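Local coordinates for protein actinorhodin polyketide putative beta-ketoacyl synthase 2 (Streptomyces coelicolor A3, PDB 1TQY) that probably serves as the chain length factor in building the polyketide chain of the antibiotic actinorhodin, as a member of the beta-ketoacyl synthase family, at residues P42-D47 with A56-D61; A20-G25 with T336-L341; G115-T120 with D200-V205. All blocks are in the same frame, centred on the assembly; numbering follows the deposited sequence.

Interaction 1: P42-D47 with A56-D61; sequences PVTRFD and AGQIDD. With NA (sodium ion), chain K.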
loop_
_atom_site.group_PDB
_atom_site.type_symbol
_atom_site.label_atom_id
_atom_site.label_comp_id
_atom_site.label_asym_id
_atom_site.label_seq_id
_atom_site.Cartn_x
_atom_site.Cartn_y
_atom_site.Cartn_z
ATOM N N PRO B 42 29.194 2.447 -10.743
ATOM C CA PRO B 42 29.493 1.974 -9.396
ATOM C C PRO B 42 28.705 2.733 -8.326
ATOM O O PRO B 42 28.391 3.919 -8.480
ATOM C CB PRO B 42 31.000 2.198 -9.294
ATOM C CG PRO B 42 31.449 1.963 -10.716
ATOM C CD PRO B 42 30.434 2.754 -11.477
ATOM N N VAL B 43 28.370 2.028 -7.251
ATOM C CA VAL B 43 27.645 2.628 -6.149
ATOM C C VAL B 43 28.688 3.408 -5.366
ATOM O O VAL B 43 29.769 2.894 -5.073
ATOM C CB VAL B 43 27.002 1.560 -5.232
ATOM C CG1 VAL B 43 26.332 2.229 -4.042
ATOM C CG2 VAL B 43 25.966 0.753 -6.021
ATOM N N THR B 44 28.363 4.655 -5.045
ATOM C CA THR B 44 29.277 5.527 -4.325
ATOM C C THR B 44 28.674 5.973 -2.995
ATOM O O THR B 44 29.319 6.661 -2.204
ATOM C CB THR B 44 29.616 6.749 -5.194
ATOM O OG1 THR B 44 28.418 7.470 -5.498
ATOM C CG2 THR B 44 30.248 6.300 -6.508
ATOM N N ARG B 45 27.439 5.550 -2.747
ATOM C CA ARG B 45 26.745 5.891 -1.511
ATOM C C ARG B 45 27.460 5.310 -0.294
ATOM O O ARG B 45 27.260 5.763 0.828
ATOM C CB ARG B 45 25.303 5.376 -1.564
ATOM C CG ARG B 45 24.458 6.013 -2.655
ATOM C CD ARG B 45 24.325 7.510 -2.431
ATOM N NE ARG B 45 23.984 8.217 -3.658
ATOM C CZ ARG B 45 22.747 8.462 -4.071
ATOM N NH1 ARG B 45 21.708 8.056 -3.346
ATOM N NH2 ARG B 45 22.553 9.110 -5.213
ATOM N N PHE B 46 28.295 4.303 -0.536
ATOM C CA PHE B 46 29.062 3.630 0.509
ATOM C C PHE B 46 30.073 2.745 -0.218
ATOM O O PHE B 46 30.144 2.792 -1.440
ATOM C CB PHE B 46 28.126 2.797 1.389
ATOM C CG PHE B 46 27.306 1.806 0.621
ATOM C CD1 PHE B 46 27.843 0.571 0.269
ATOM C CD2 PHE B 46 26.017 2.124 0.205
ATOM C CE1 PHE B 46 27.112 -0.339 -0.486
ATOM C CE2 PHE B 46 25.270 1.226 -0.553
ATOM C CZ PHE B 46 25.824 -0.014 -0.901
ATOM N N ASP B 47 30.849 1.953 0.515
ATOM C CA ASP B 47 31.870 1.087 -0.095
ATOM C C ASP B 47 31.309 -0.248 -0.603
ATOM O O ASP B 47 31.273 -1.221 0.144
ATOM C CB ASP B 47 32.979 0.807 0.935
ATOM C CG ASP B 47 34.245 0.236 0.307
ATOM O OD1 ASP B 47 34.185 -0.256 -0.840
ATOM O OD2 ASP B 47 35.301 0.270 0.973
ATOM N N ALA B 56 24.644 0.266 -9.881
ATOM C CA ALA B 56 23.308 0.779 -9.628
ATOM C C ALA B 56 23.036 2.059 -10.401
ATOM O O ALA B 56 23.961 2.735 -10.855
ATOM C CB ALA B 56 23.109 1.029 -8.143
ATOM N N GLY B 57 21.753 2.371 -10.565
ATOM C CA GLY B 57 21.363 3.586 -11.253
ATOM C C GLY B 57 21.202 4.697 -10.226
ATOM O O GLY B 57 20.139 4.839 -9.620
ATOM N N GLN B 58 22.254 5.479 -10.019
ATOM C CA GLN B 58 22.202 6.574 -9.059
ATOM C C GLN B 58 21.880 7.903 -9.703
ATOM O O GLN B 58 22.227 8.147 -10.857
ATOM C CB GLN B 58 23.539 6.742 -8.346
ATOM C CG GLN B 58 23.892 5.686 -7.342
ATOM C CD GLN B 58 25.280 5.914 -6.750
ATOM O OE1 GLN B 58 25.745 5.145 -5.914
ATOM N NE2 GLN B 58 25.944 6.979 -7.189
ATOM N N ILE B 59 21.196 8.750 -8.941
ATOM C CA ILE B 59 20.882 10.100 -9.382
ATOM C C ILE B 59 21.936 10.912 -8.628
ATOM O O ILE B 59 21.896 10.980 -7.405
ATOM C CB ILE B 59 19.473 10.526 -8.943
ATOM C CG1 ILE B 59 18.422 9.689 -9.687
ATOM C CG2 ILE B 59 19.281 12.020 -9.218
ATOM C CD1 ILE B 59 16.988 10.028 -9.311
ATOM N N ASP B 60 22.897 11.494 -9.343
ATOM C CA ASP B 60 23.970 12.241 -8.681
ATOM C C ASP B 60 23.931 13.747 -8.848
ATOM O O ASP B 60 24.814 14.437 -8.361
ATOM C CB ASP B 60 25.344 11.750 -9.151
ATOM C CG ASP B 60 25.563 10.276 -8.891
ATOM O OD1 ASP B 60 25.299 9.810 -7.761
ATOM O OD2 ASP B 60 26.011 9.588 -9.831
ATOM N N ASP B 61 22.924 14.269 -9.526
ATOM C CA ASP B 61 22.854 15.713 -9.720
ATOM C C ASP B 61 21.657 16.306 -9.004
ATOM O O ASP B 61 21.141 17.351 -9.402
ATOM C CB ASP B 61 22.776 16.029 -11.206
ATOM C CG ASP B 61 21.687 15.242 -11.900
ATOM O OD1 ASP B 61 21.453 15.484 -13.104
ATOM O OD2 ASP B 61 21.069 14.381 -11.234
HETATM NA NA NA K . 23.242 8.845 -12.792
HETATM O O HOH W 1 25.551 7.342 -11.642
HETATM O O HOH W 2 22.930 10.694 -12.356
HETATM O O HOH W 3 24.601 9.206 -14.658
#
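Both ends of the Gln58 amide are held by Thr44. The backbone N of Thr44 donates to Gln58 OE1 at 2.8 Å (N-H...O 164°), in the carbonyl plane and on a lone pair. On the other side of the amide, Gln58 NE2 donates to Thr44 OG1 at 3.0 Å, a partner close to the amide plane, so the two bonds fix the rotation of the group. The same NE2 also makes a weak bond to Asp60 OD1. Beyond CG the Gln58 side chain is fully extended (chi2 177°), which carries the amide across to the loop. Gln58 OE1 also rests against Val43, with CG1 at 3.5 Å. Beside it, Val43 CG2 meets Ala56 CB at 3.6 Å, the apolar contact between the two segments. These residues continue the two-stranded antiparallel ribbon of 40-42 and 55-57, and the amide bridges the chains as they diverge. Arg45 folds back along Gln58, its side chain bent at chi2 (-62°) and running in the opposite direction, with Gln58 CG over one face of the guanidinium. The edge of that group points to Ile59 O and Asp60 OD1; Arg45 NH2 lies 3.8 Å from Asp60 OD1, a long salt bridge, while its stronger partner is Glu237. Glu237 also accepts from the N of Ile59, so one carboxylate has partners in both segments. Outside this shell, the carbonyl O of Gln58 binds the sodium ion at 2.3 Å. Pro21 O is another protein ligand of the ion, and water completes the site. Water 1, a distant ligand, also donates to Asp60 OD2 at 2.9 Å, tying the carboxylate to the ion indirectly. Trp204 of helix 201-208 packs on both Val43 and Ala56.

Interaction 2: A20-G25 with T336-L341; sequences APNGLG and TTTGRL. With NA (sodium ion), chain K.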
loop_
_atom_site.group_PDB
_atom_site.type_symbol
_atom_site.label_atom_id
_atom_site.label_comp_id
_atom_site.label_asym_id
_atom_site.label_seq_id
_atom_site.Cartn_x
_atom_site.Cartn_y
_atom_site.Cartn_z
ATOM N N ALA B 20 15.234 10.535 -12.771
ATOM C CA ALA B 20 15.925 9.309 -13.178
ATOM C C ALA B 20 17.447 9.357 -13.144
ATOM O O ALA B 20 18.050 10.421 -13.276
ATOM C CB ALA B 20 15.460 8.913 -14.575
ATOM N N PRO B 21 18.088 8.186 -12.983
ATOM C CA PRO B 21 19.552 8.103 -12.933
ATOM C C PRO B 21 20.240 8.706 -14.158
ATOM O O PRO B 21 21.406 9.080 -14.084
ATOM C CB PRO B 21 19.813 6.602 -12.798
ATOM C CG PRO B 21 18.607 6.123 -12.038
ATOM C CD PRO B 21 17.487 6.862 -12.741
ATOM N N ASN B 22 19.532 8.802 -15.279
ATOM C CA ASN B 22 20.133 9.386 -16.477
ATOM C C ASN B 22 19.506 10.731 -16.842
ATOM O O ASN B 22 19.657 11.209 -17.964
ATOM C CB ASN B 22 20.049 8.404 -17.661
ATOM C CG ASN B 22 18.628 8.023 -18.008
ATOM O OD1 ASN B 22 17.720 8.153 -17.181
ATOM N ND2 ASN B 22 18.428 7.519 -19.223
ATOM N N GLY B 23 18.799 11.340 -15.891
ATOM C CA GLY B 23 18.190 12.629 -16.172
ATOM C C GLY B 23 17.225 13.183 -15.133
ATOM O O GLY B 23 16.154 12.612 -14.898
ATOM N N LEU B 24 17.605 14.300 -14.511
ATOM C CA LEU B 24 16.769 14.950 -13.507
ATOM C C LEU B 24 15.808 15.861 -14.245
ATOM O O LEU B 24 16.130 17.014 -14.529
ATOM C CB LEU B 24 17.606 15.798 -12.546
ATOM C CG LEU B 24 17.453 15.542 -11.039
ATOM C CD1 LEU B 24 18.106 16.685 -10.290
ATOM C CD2 LEU B 24 16.015 15.408 -10.646
ATOM N N GLY B 25 14.629 15.343 -14.554
ATOM C CA GLY B 25 13.658 16.135 -15.281
ATOM C C GLY B 25 13.401 15.477 -16.619
ATOM O O GLY B 25 14.282 14.831 -17.180
ATOM N N THR B 336 16.679 -0.022 -19.534
ATOM C CA THR B 336 18.060 -0.479 -19.584
ATOM C C THR B 336 18.967 0.728 -19.325
ATOM O O THR B 336 20.130 0.574 -18.946
ATOM C CB THR B 336 18.411 -1.082 -20.965
ATOM O OG1 THR B 336 17.941 -0.210 -22.004
ATOM C CG2 THR B 336 17.767 -2.456 -21.133
ATOM N N THR B 337 18.429 1.929 -19.523
ATOM C CA THR B 337 19.202 3.141 -19.292
ATOM C C THR B 337 19.107 3.651 -17.858
ATOM O O THR B 337 19.881 4.520 -17.461
ATOM C CB THR B 337 18.767 4.300 -20.224
ATOM O OG1 THR B 337 17.384 4.607 -19.994
ATOM C CG2 THR B 337 18.979 3.931 -21.675
ATOM N N THR B 338 18.172 3.109 -17.078
ATOM C CA THR B 338 17.981 3.562 -15.696
ATOM C C THR B 338 18.124 2.503 -14.610
ATOM O O THR B 338 18.478 2.822 -13.474
ATOM C CB THR B 338 16.580 4.168 -15.494
ATOM O OG1 THR B 338 15.592 3.138 -15.656
ATOM C CG2 THR B 338 16.319 5.259 -16.502
ATOM N N GLY B 339 17.851 1.252 -14.954
ATOM C CA GLY B 339 17.901 0.200 -13.963
ATOM C C GLY B 339 16.454 0.042 -13.529
ATOM O O GLY B 339 15.591 0.796 -13.993
ATOM N N ARG B 340 16.168 -0.925 -12.661
ATOM C CA ARG B 340 14.800 -1.143 -12.193
ATOM C C ARG B 340 14.550 -0.235 -10.992
ATOM O O ARG B 340 15.253 -0.321 -9.981
ATOM C CB ARG B 340 14.592 -2.613 -11.800
ATOM C CG ARG B 340 14.675 -3.607 -12.975
ATOM C CD ARG B 340 14.255 -5.032 -12.582
ATOM N NE ARG B 340 12.823 -5.195 -12.318
ATOM C CZ ARG B 340 11.885 -5.312 -13.255
ATOM N NH1 ARG B 340 12.214 -5.280 -14.538
ATOM N NH2 ARG B 340 10.617 -5.486 -12.907
ATOM N N LEU B 341 13.540 0.622 -11.101
ATOM C CA LEU B 341 13.237 1.571 -10.042
ATOM C C LEU B 341 12.076 1.140 -9.150
ATOM O O LEU B 341 11.489 1.952 -8.435
ATOM C CB LEU B 341 12.961 2.952 -10.650
ATOM C CG LEU B 341 13.925 3.410 -11.760
ATOM C CD1 LEU B 341 13.468 4.779 -12.226
ATOM C CD2 LEU B 341 15.395 3.472 -11.262
HETATM NA NA NA K . 23.242 8.845 -12.792
HETATM O O HOH W 3 24.601 9.206 -14.658
HETATM O O HOH W 1 25.551 7.342 -11.642
HETATM O O HOH W 2 22.930 10.694 -12.356
#
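With chi1 at 60°, Asn22 places CG between its own backbone N and carbonyl carbon, and this swings the amide onto Thr337 and Thr338. Thr338 has a similar first torsion (66°), which turns OG1 back toward its own chain and leaves CG2 facing the asparagine. The result is an amide whose OD1 sits 3.3 Å from Thr338 CG2, a carbon, and has no polar partner although buried. Asn22 ND2 lies 3.2 Å from Thr337 OG1 and is hydrogen-bonded to Arg37 O; the Thr337 hydroxyl is hydrogen-bonded to Pro334 O. Thr338 OG1 bonds Gly339 O at 2.9 Å, met in the carbonyl plane on a lone pair, a bond within the loop; the same hydroxyl bonds weakly to Lys335 O. Next to the amide, the Pro21 ring lies against the loop: CG is 3.6 Å from Thr338 O, another buried oxygen lacking a polar partner, and 4.2 Å from Leu341 CD2. Leu348 of helix 345-359 and Tyr29 of helix 26-34 close in on Thr338. Pro21 also turns its carbonyl O to the sodium ion, 2.3 Å away. Ala20 to Gly23 form a type I turn, with reciprocal bonds between the two end residues, that makes a tight beta hairpin of strands 11-20 and 23-24. The facing loop probably corresponds to the one that carries the second active-site histidine of catalytic beta-ketoacyl synthases (Thr-Gly-His-Leu there, Thr-Gly-Arg-Leu here).

Interaction 3: G115-T120 with D200-V205; sequences GGFDFT and DPWGWV
Two helix N-termini meet here: Phe117, in the first turn of helix 117-129, lies against Asp200, the N-cap of helix 201-208, and against the first turn of that helix. Asp200 OD1 accepts from Gly203 N at 3.0 Å, a nearly straight bond (166°) tilted out of the carboxylate plane. The Phe117 ring turns its edge to this cap, with CD2 3.5 Å from Asp200 OD2 and CE2 3.5 Å from Gly203 N. The weakly positive C-H rim probably suits the carboxylate oxygen. Gly203 carries no side chain, and Phe117 CD2 reaches within 3.6 Å of its CA. Trp202 has CG anti to its backbone N (chi1 -166°), which brings one indole face up to Phe117 CZ, 3.4 Å from Trp202 CE3. The planes are inclined at 54°, an oblique pairing. Asp118 only skirts the contact, OD1 lying 3.8 Å from Asp200 CB. Its charge is matched by Arg122, while Asp200 OD1 also bonds His121 ND1, so helix 117-129 grips the cap from a second position. Phe124, further along the same helix, meets the Trp202 ring edge-to-face, and an aromatic residue of another protein's chain also packs on that indole. The two helices follow strands 106-111 and 189-196, which pair in parallel.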
loop_
_atom_site.group_PDB
_atom_site.type_symbol
_atom_site.label_atom_id
_atom_site.label_comp_id
_atom_site.label_asym_id
_atom_site.label_seq_id
_atom_site.Cartn_x
_atom_site.Cartn_y
_atom_site.Cartn_z
ATOM N N GLY B 115 10.022 2.040 0.922
ATOM C CA GLY B 115 9.727 3.061 1.910
ATOM C C GLY B 115 11.004 3.848 2.155
ATOM O O GLY B 115 11.957 3.742 1.379
ATOM N N GLY B 116 11.037 4.626 3.233
ATOM C CA GLY B 116 12.222 5.407 3.537
ATOM C C GLY B 116 13.260 4.551 4.221
ATOM O O GLY B 116 13.546 4.751 5.393
ATOM N N PHE B 117 13.846 3.606 3.487
ATOM C CA PHE B 117 14.816 2.698 4.074
ATOM C C PHE B 117 16.136 3.321 4.562
ATOM O O PHE B 117 16.614 2.939 5.623
ATOM C CB PHE B 117 15.101 1.536 3.120
ATOM C CG PHE B 117 15.423 0.250 3.833
ATOM C CD1 PHE B 117 14.439 -0.427 4.541
ATOM C CD2 PHE B 117 16.723 -0.240 3.862
ATOM C CE1 PHE B 117 14.739 -1.571 5.272
ATOM C CE2 PHE B 117 17.032 -1.387 4.596
ATOM C CZ PHE B 117 16.036 -2.049 5.303
ATOM N N ASP B 118 16.726 4.253 3.810
ATOM C CA ASP B 118 17.962 4.882 4.257
ATOM C C ASP B 118 17.681 5.508 5.622
ATOM O O ASP B 118 18.442 5.341 6.573
ATOM C CB ASP B 118 18.419 5.979 3.291
ATOM C CG ASP B 118 19.654 6.724 3.803
ATOM O OD1 ASP B 118 20.783 6.223 3.641
ATOM O OD2 ASP B 118 19.487 7.810 4.374
ATOM N N PHE B 119 16.566 6.219 5.713
ATOM C CA PHE B 119 16.188 6.866 6.955
ATOM C C PHE B 119 15.996 5.861 8.083
ATOM O O PHE B 119 16.546 6.029 9.169
ATOM C CB PHE B 119 14.902 7.689 6.769
ATOM C CG PHE B 119 14.641 8.669 7.887
ATOM C CD1 PHE B 119 14.213 8.230 9.138
ATOM C CD2 PHE B 119 14.869 10.030 7.696
ATOM C CE1 PHE B 119 14.020 9.127 10.186
ATOM C CE2 PHE B 119 14.680 10.935 8.740
ATOM C CZ PHE B 119 14.253 10.480 9.988
ATOM N N THR B 120 15.233 4.801 7.841
ATOM C CA THR B 120 15.002 3.844 8.918
ATOM C C THR B 120 16.261 3.084 9.347
ATOM O O THR B 120 16.397 2.728 10.518
ATOM C CB THR B 120 13.854 2.843 8.556
ATOM O OG1 THR B 120 13.372 2.234 9.753
ATOM C CG2 THR B 120 14.345 1.735 7.626
ATOM N N ASP B 200 21.562 2.233 0.523
ATOM C CA ASP B 200 22.310 2.281 1.766
ATOM C C ASP B 200 22.812 0.849 1.872
ATOM O O ASP B 200 22.312 -0.030 1.172
ATOM C CB ASP B 200 21.399 2.589 2.948
ATOM C CG ASP B 200 20.408 1.488 3.202
ATOM O OD1 ASP B 200 20.586 0.715 4.170
ATOM O OD2 ASP B 200 19.441 1.385 2.415
ATOM N N PRO B 201 23.794 0.588 2.745
ATOM C CA PRO B 201 24.305 -0.781 2.867
ATOM C C PRO B 201 23.241 -1.866 3.106
ATOM O O PRO B 201 23.277 -2.908 2.461
ATOM C CB PRO B 201 25.289 -0.675 4.023
ATOM C CG PRO B 201 25.765 0.760 3.940
ATOM C CD PRO B 201 24.494 1.501 3.672
ATOM N N TRP B 202 22.307 -1.631 4.028
ATOM C CA TRP B 202 21.276 -2.629 4.327
ATOM C C TRP B 202 20.325 -2.807 3.148
ATOM O O TRP B 202 20.048 -3.938 2.726
ATOM C CB TRP B 202 20.498 -2.231 5.588
ATOM C CG TRP B 202 19.634 -3.341 6.178
ATOM C CD1 TRP B 202 19.639 -4.674 5.841
ATOM C CD2 TRP B 202 18.650 -3.192 7.212
ATOM N NE1 TRP B 202 18.717 -5.357 6.603
ATOM C CE2 TRP B 202 18.094 -4.475 7.449
ATOM C CE3 TRP B 202 18.181 -2.099 7.961
ATOM C CZ2 TRP B 202 17.091 -4.695 8.406
ATOM C CZ3 TRP B 202 17.175 -2.325 8.921
ATOM C CH2 TRP B 202 16.648 -3.615 9.126
ATOM N N GLY B 203 19.838 -1.690 2.608
ATOM C CA GLY B 203 18.948 -1.763 1.461
ATOM C C GLY B 203 19.629 -2.490 0.306
ATOM O O GLY B 203 18.997 -3.240 -0.434
ATOM N N TRP B 204 20.934 -2.283 0.170
ATOM C CA TRP B 204 21.712 -2.903 -0.899
ATOM C C TRP B 204 21.800 -4.426 -0.747
ATOM O O TRP B 204 21.520 -5.192 -1.682
ATOM C CB TRP B 204 23.127 -2.320 -0.908
ATOM C CG TRP B 204 23.918 -2.720 -2.119
ATOM C CD1 TRP B 204 25.031 -3.510 -2.153
ATOM C CD2 TRP B 204 23.612 -2.388 -3.478
ATOM N NE1 TRP B 204 25.437 -3.697 -3.457
ATOM C CE2 TRP B 204 24.584 -3.019 -4.291
ATOM C CE3 TRP B 204 22.610 -1.620 -4.091
ATOM C CZ2 TRP B 204 24.585 -2.909 -5.683
ATOM C CZ3 TRP B 204 22.613 -1.510 -5.480
ATOM C CH2 TRP B 204 23.598 -2.155 -6.257
ATOM N N VAL B 205 22.193 -4.844 0.446
ATOM C CA VAL B 205 22.343 -6.242 0.792
ATOM C C VAL B 205 20.975 -6.929 0.689
ATOM O O VAL B 205 20.879 -8.082 0.269
ATOM C CB VAL B 205 23.002 -6.306 2.231
ATOM C CG1 VAL B 205 22.164 -7.079 3.220
ATOM C CG2 VAL B 205 24.405 -6.844 2.127
#

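How the interactions relate
Interactions 1 and 2 share the sodium ion, each giving one backbone carbonyl, and their segments touch, Pro21 CG lying 3.1 Å from Gly57 O. Interaction 2, its centre about 10 Å from the chain centre, is buried and joins parts distant in sequence by van der Waals contact around buried polar groups, with no clear hydrogen bond between the segments; interaction 1, its centre about 19 Å from the chain centre and partly exposed, relies on hydrogen bonds and charge. Interaction 3 is equally far out yet buried, built from aromatic rings around a helix cap. It meets interaction 1 where Phe46 and Trp204 pair edge-to-face, but stays about 9 Å (nearest atoms) from interaction 2. Another protein's chain reaches both 42-47 and 200-205.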